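Local atomic coordinates of LbaCas13a H328A (C2c2) (Lachnospiraceae bacterium NK4A179, PDB entry 5WLH), a protein that binds a CRISPR RNA guide and, as a Cas13a enzyme, probably uses it to recognise and cleave target RNA. Residues 823-829 / 1283-1295. Numbering follows the deposited sequence.
Sequences CMQKKSA and NVPTILYNILLQH. With nucleotides of chain B.
The carbonyl oxygen of Met824 is gripped twice: the side-chain amide of Asn1290, on helix 1284-1294, reaches Met824 O from ND2 at 3.0 Å, in the carbonyl plane, and the ribose hydroxyl O2' of A29 of the RNA chain donates to it at 2.7 Å. The other half of the Asn1290 amide accepts, Lys826 N lying 2.8 Å from Asn1290 OD1 and well above its carbonyl plane. ND2 also donates to phosphate oxygen OP1 of C30, so asparagine suits the place, offering donor and acceptor to the loop and a donor to the bound RNA. A leucine here would probably leave Lys826 N without its acceptor, the phosphate oxygen without this donor and Met824 O without its bond to the helix, weakening the loop's hold. Asn1283, just before the helix, uses its donor alone: ND2 points almost straight (174°) at the same A29 O2', while OD1 is buried without a partner.

Gln825 suits two tasks: its CG lies 3.7 Å from Tyr1289 CE2, while its NE2 donates to Thr1286 OG1 at 3.2 Å and also bonds a uracil base. Beyond it, a water joins Lys826 O, Ser828 N and Tyr1289 OH. Lys826 has CG anti to the backbone N (chi1 -169°), which swings its long aliphatic chain across the helix, packing on Leu1293; NZ meets Gln1294 OE1 only weakly and carries its charge to an RNA phosphate. Apart from Gln825's uracil bond, these polar contacts to RNA engage ribose hydroxyls and phosphates, consistent with holding A29 and C30 largely irrespective of base.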
loop_
_atom_site.group_PDB
_atom_site.type_symbol
_atom_site.label_atom_id
_atom_site.label_comp_id
_atom_site.label_asym_id
_atom_site.label_seq_id
_atom_site.Cartn_x
_atom_site.Cartn_y
_atom_site.Cartn_z
ATOM N N CYS A 823 -8.507 -6.459 -4.850
ATOM C CA CYS A 823 -9.393 -5.730 -3.944
ATOM C C CYS A 823 -8.601 -4.896 -2.941
ATOM O O CYS A 823 -7.803 -5.433 -2.174
ATOM C CB CYS A 823 -10.317 -6.693 -3.191
ATOM S SG CYS A 823 -11.553 -5.860 -2.148
ATOM N N MET A 824 -8.843 -3.580 -2.937
ATOM C CA MET A 824 -8.059 -2.680 -2.091
ATOM C C MET A 824 -8.369 -2.846 -0.618
ATOM O O MET A 824 -7.561 -2.442 0.226
ATOM C CB MET A 824 -8.317 -1.211 -2.432
ATOM C CG MET A 824 -8.137 -0.826 -3.846
ATOM S SD MET A 824 -9.243 0.551 -4.201
ATOM C CE MET A 824 -8.315 1.998 -3.816
ATOM N N GLN A 825 -9.534 -3.381 -0.287
ATOM C CA GLN A 825 -9.943 -3.522 1.096
ATOM C C GLN A 825 -9.527 -4.892 1.590
ATOM O O GLN A 825 -9.804 -5.904 0.930
ATOM C CB GLN A 825 -11.456 -3.352 1.234
ATOM C CG GLN A 825 -11.889 -2.682 2.506
ATOM C CD GLN A 825 -13.208 -1.959 2.345
ATOM O OE1 GLN A 825 -14.273 -2.559 2.486
ATOM N NE2 GLN A 825 -13.147 -0.660 2.034
ATOM N N LYS A 826 -8.829 -4.920 2.716
ATOM C CA LYS A 826 -8.607 -6.185 3.393
ATOM C C LYS A 826 -9.947 -6.834 3.703
ATOM O O LYS A 826 -10.905 -6.155 4.075
ATOM C CB LYS A 826 -7.833 -5.970 4.679
ATOM C CG LYS A 826 -7.339 -7.245 5.297
ATOM C CD LYS A 826 -6.389 -6.931 6.428
ATOM C CE LYS A 826 -5.660 -5.608 6.177
ATOM N NZ LYS A 826 -4.836 -5.477 4.918
ATOM N N LYS A 827 -10.017 -8.146 3.534
ATOM C CA LYS A 827 -11.276 -8.856 3.715
ATOM C C LYS A 827 -11.401 -9.346 5.150
ATOM O O LYS A 827 -10.480 -9.970 5.692
ATOM C CB LYS A 827 -11.401 -10.021 2.730
ATOM C CG LYS A 827 -10.882 -9.710 1.338
ATOM C CD LYS A 827 -10.835 -10.958 0.461
ATOM C CE LYS A 827 -12.085 -11.075 -0.404
ATOM N NZ LYS A 827 -12.092 -12.335 -1.208
ATOM N N SER A 828 -12.534 -9.027 5.769
ATOM C CA SER A 828 -12.890 -9.564 7.068
ATOM C C SER A 828 -13.475 -10.963 6.905
ATOM O O SER A 828 -13.656 -11.466 5.793
ATOM C CB SER A 828 -13.894 -8.647 7.759
ATOM O OG SER A 828 -15.135 -8.692 7.071
ATOM N N ALA A 829 -13.789 -11.597 8.027
ATOM C CA ALA A 829 -14.503 -12.869 8.016
ATOM C C ALA A 829 -16.016 -12.642 8.025
ATOM O O ALA A 829 -16.603 -12.199 7.034
ATOM C CB ALA A 829 -14.085 -13.717 9.203
ATOM N N ASN A 1283 -8.543 6.302 -1.326
ATOM C CA ASN A 1283 -8.178 5.085 -0.610
ATOM C C ASN A 1283 -7.697 5.352 0.809
ATOM O O ASN A 1283 -7.358 4.396 1.527
ATOM C CB ASN A 1283 -7.101 4.321 -1.385
ATOM C CG ASN A 1283 -7.091 2.827 -1.057
ATOM O OD1 ASN A 1283 -8.118 2.254 -0.681
ATOM N ND2 ASN A 1283 -5.935 2.183 -1.245
ATOM N N VAL A 1284 -7.641 6.618 1.231
ATOM C CA VAL A 1284 -7.122 6.927 2.568
ATOM C C VAL A 1284 -7.923 6.245 3.650
ATOM O O VAL A 1284 -7.332 5.573 4.524
ATOM C CB VAL A 1284 -7.003 8.448 2.749
ATOM C CG1 VAL A 1284 -6.883 8.796 4.236
ATOM C CG2 VAL A 1284 -5.771 9.012 1.988
ATOM N N PRO A 1285 -9.260 6.308 3.689
ATOM C CA PRO A 1285 -9.982 5.598 4.753
ATOM C C PRO A 1285 -9.801 4.091 4.697
ATOM O O PRO A 1285 -9.655 3.444 5.737
ATOM C CB PRO A 1285 -11.445 6.017 4.524
ATOM C CG PRO A 1285 -11.340 7.362 3.748
ATOM C CD PRO A 1285 -10.148 7.139 2.846
ATOM N N THR A 1286 -9.810 3.508 3.501
ATOM C CA THR A 1286 -9.647 2.060 3.381
ATOM C C THR A 1286 -8.301 1.623 3.935
ATOM O O THR A 1286 -8.192 0.589 4.597
ATOM C CB THR A 1286 -9.779 1.665 1.912
ATOM O OG1 THR A 1286 -11.145 1.828 1.521
ATOM C CG2 THR A 1286 -9.325 0.192 1.680
ATOM N N ILE A 1287 -7.254 2.409 3.676
ATOM C CA ILE A 1287 -5.941 2.037 4.185
ATOM C C ILE A 1287 -5.944 2.038 5.706
ATOM O O ILE A 1287 -5.387 1.136 6.344
ATOM C CB ILE A 1287 -4.882 2.975 3.598
ATOM C CG1 ILE A 1287 -4.679 2.619 2.116
ATOM C CG2 ILE A 1287 -3.569 2.840 4.358
ATOM C CD1 ILE A 1287 -3.854 3.649 1.358
ATOM N N LEU A 1288 -6.581 3.045 6.312
ATOM C CA LEU A 1288 -6.732 3.071 7.764
ATOM C C LEU A 1288 -7.503 1.854 8.250
ATOM O O LEU A 1288 -7.081 1.167 9.183
ATOM C CB LEU A 1288 -7.446 4.357 8.187
ATOM C CG LEU A 1288 -7.873 4.446 9.660
ATOM C CD1 LEU A 1288 -6.671 4.388 10.565
ATOM C CD2 LEU A 1288 -8.619 5.742 9.893
ATOM N N TYR A 1289 -8.640 1.576 7.619
ATOM C CA TYR A 1289 -9.434 0.401 7.984
ATOM C C TYR A 1289 -8.605 -0.883 7.880
ATOM O O TYR A 1289 -8.676 -1.764 8.752
ATOM C CB TYR A 1289 -10.661 0.360 7.080
ATOM C CG TYR A 1289 -11.420 -0.946 7.094
ATOM C CD1 TYR A 1289 -12.465 -1.147 7.992
ATOM C CD2 TYR A 1289 -11.121 -1.961 6.187
ATOM C CE1 TYR A 1289 -13.176 -2.336 8.008
ATOM C CE2 TYR A 1289 -11.826 -3.160 6.207
ATOM C CZ TYR A 1289 -12.851 -3.330 7.116
ATOM O OH TYR A 1289 -13.556 -4.510 7.139
ATOM N N ASN A 1290 -7.805 -1.002 6.820
ATOM C CA ASN A 1290 -6.973 -2.194 6.646
ATOM C C ASN A 1290 -5.960 -2.336 7.771
ATOM O O ASN A 1290 -5.721 -3.447 8.261
ATOM C CB ASN A 1290 -6.215 -2.135 5.312
ATOM C CG ASN A 1290 -7.112 -2.207 4.110
ATOM O OD1 ASN A 1290 -8.280 -2.582 4.198
ATOM N ND2 ASN A 1290 -6.554 -1.847 2.943
ATOM N N ILE A 1291 -5.313 -1.230 8.164
ATOM C CA ILE A 1291 -4.339 -1.298 9.251
ATOM C C ILE A 1291 -4.996 -1.844 10.510
ATOM O O ILE A 1291 -4.464 -2.739 11.175
ATOM C CB ILE A 1291 -3.709 0.083 9.496
ATOM C CG1 ILE A 1291 -2.824 0.460 8.308
ATOM C CG2 ILE A 1291 -2.944 0.083 10.817
ATOM C CD1 ILE A 1291 -2.355 1.927 8.341
ATOM N N LEU A 1292 -6.185 -1.340 10.834
ATOM C CA LEU A 1292 -6.898 -1.853 12.005
ATOM C C LEU A 1292 -7.305 -3.311 11.824
ATOM O O LEU A 1292 -7.185 -4.118 12.758
ATOM C CB LEU A 1292 -8.123 -0.981 12.278
ATOM C CG LEU A 1292 -7.650 0.448 12.557
ATOM C CD1 LEU A 1292 -8.795 1.457 12.330
ATOM C CD2 LEU A 1292 -7.114 0.549 13.974
ATOM N N LEU A 1293 -7.798 -3.668 10.637
ATOM C CA LEU A 1293 -8.209 -5.045 10.398
ATOM C C LEU A 1293 -7.027 -6.006 10.476
ATOM O O LEU A 1293 -7.198 -7.166 10.893
ATOM C CB LEU A 1293 -8.904 -5.153 9.048
ATOM C CG LEU A 1293 -9.722 -6.426 8.796
ATOM C CD1 LEU A 1293 -10.680 -6.633 9.942
ATOM C CD2 LEU A 1293 -10.499 -6.302 7.492
ATOM N N GLN A 1294 -5.820 -5.551 10.101
ATOM C CA GLN A 1294 -4.633 -6.399 10.264
ATOM C C GLN A 1294 -4.454 -6.827 11.706
ATOM O O GLN A 1294 -3.856 -7.883 11.978
ATOM C CB GLN A 1294 -3.361 -5.673 9.815
ATOM C CG GLN A 1294 -3.096 -5.784 8.341
ATOM C CD GLN A 1294 -2.151 -4.708 7.852
ATOM O OE1 GLN A 1294 -2.347 -4.126 6.779
ATOM N NE2 GLN A 1294 -1.119 -4.438 8.633
ATOM N N HIS A 1295 -4.919 -6.000 12.640
ATOM C CA HIS A 1295 -4.860 -6.300 14.061
ATOM C C HIS A 1295 -6.185 -6.831 14.584
ATOM O O HIS A 1295 -6.427 -6.787 15.797
ATOM C CB HIS A 1295 -4.396 -5.053 14.806
ATOM C CG HIS A 1295 -3.036 -4.627 14.362
ATOM N ND1 HIS A 1295 -1.888 -5.128 14.929
ATOM C CD2 HIS A 1295 -2.639 -3.849 13.326
ATOM C CE1 HIS A 1295 -0.836 -4.628 14.304
ATOM N NE2 HIS A 1295 -1.263 -3.843 13.331
ATOM P P A B 29 0.590 1.297 -1.447
ATOM O OP1 A B 29 1.225 1.813 -0.195
ATOM O OP2 A B 29 1.291 0.377 -2.405
ATOM O "O5'" A B 29 -0.743 0.501 -1.116
ATOM C "C5'" A B 29 -1.726 1.055 -0.258
ATOM C "C4'" A B 29 -3.093 0.475 -0.547
ATOM O "O4'" A B 29 -3.404 0.601 -1.953
ATOM C "C3'" A B 29 -3.287 -1.007 -0.270
ATOM O "O3'" A B 29 -3.504 -1.259 1.103
ATOM C "C2'" A B 29 -4.492 -1.325 -1.134
ATOM O "O2'" A B 29 -5.660 -0.763 -0.562
ATOM C "C1'" A B 29 -4.164 -0.505 -2.377
ATOM N N9 A B 29 -3.333 -1.295 -3.309
ATOM C C8 A B 29 -2.010 -1.139 -3.630
ATOM N N7 A B 29 -1.579 -2.037 -4.501
ATOM C C5 A B 29 -2.694 -2.813 -4.748
ATOM C C6 A B 29 -2.880 -3.935 -5.573
ATOM N N6 A B 29 -1.892 -4.439 -6.325
ATOM N N1 A B 29 -4.096 -4.491 -5.592
ATOM C C2 A B 29 -5.063 -3.953 -4.835
ATOM N N3 A B 29 -5.008 -2.892 -4.014
ATOM C C4 A B 29 -3.777 -2.370 -4.022
ATOM P P C B 30 -2.962 -2.581 1.823
ATOM O OP1 C B 30 -3.619 -2.525 3.154
ATOM O OP2 C B 30 -1.484 -2.710 1.706
ATOM O "O5'" C B 30 -3.569 -3.787 0.996
ATOM C "C5'" C B 30 -4.956 -4.102 1.056
ATOM C "C4'" C B 30 -5.290 -5.217 0.099
ATOM O "O4'" C B 30 -4.869 -4.855 -1.243
ATOM C "C3'" C B 30 -4.585 -6.539 0.350
ATOM O "O3'" C B 30 -5.211 -7.296 1.366
ATOM C "C2'" C B 30 -4.636 -7.216 -1.014
ATOM O "O2'" C B 30 -5.902 -7.799 -1.223
ATOM C "C1'" C B 30 -4.501 -6.016 -1.958
ATOM N N1 C B 30 -3.121 -5.851 -2.450
ATOM C C2 C B 30 -2.699 -6.745 -3.430
ATOM O O2 C B 30 -3.472 -7.621 -3.812
ATOM N N3 C B 30 -1.462 -6.636 -3.926
ATOM C C4 C B 30 -0.666 -5.677 -3.487
ATOM N N4 C B 30 0.551 -5.640 -4.031
ATOM C C5 C B 30 -1.058 -4.738 -2.484
ATOM C C6 C B 30 -2.308 -4.852 -1.994
ATOM P P A B 8 -14.626 1.000 -5.148
ATOM O OP1 A B 8 -15.998 0.600 -4.652
ATOM O OP2 A B 8 -13.865 0.149 -6.083
ATOM O "O5'" A B 8 -14.847 2.452 -5.753
ATOM C "C5'" A B 8 -14.157 2.894 -6.899
ATOM C "C4'" A B 8 -12.966 3.719 -6.492
ATOM O "O4'" A B 8 -11.971 2.863 -5.878
ATOM C "C3'" A B 8 -12.242 4.398 -7.639
ATOM O "O3'" A B 8 -12.836 5.645 -7.934
ATOM C "C2'" A B 8 -10.814 4.522 -7.135
ATOM O "O2'" A B 8 -10.700 5.622 -6.241
ATOM C "C1'" A B 8 -10.672 3.233 -6.331
ATOM N N9 A B 8 -10.144 2.133 -7.159
ATOM C C8 A B 8 -10.782 0.981 -7.560
ATOM N N7 A B 8 -10.024 0.179 -8.274
ATOM C C5 A B 8 -8.795 0.846 -8.329
ATOM C C6 A B 8 -7.574 0.536 -8.958
ATOM N N6 A B 8 -7.379 -0.592 -9.625
ATOM N N1 A B 8 -6.545 1.412 -8.829
ATOM C C2 A B 8 -6.758 2.546 -8.140
ATOM N N3 A B 8 -7.869 2.934 -7.508
ATOM C C4 A B 8 -8.856 2.046 -7.658
HETATM O O HOH W 1 -13.274 -6.406 4.862
#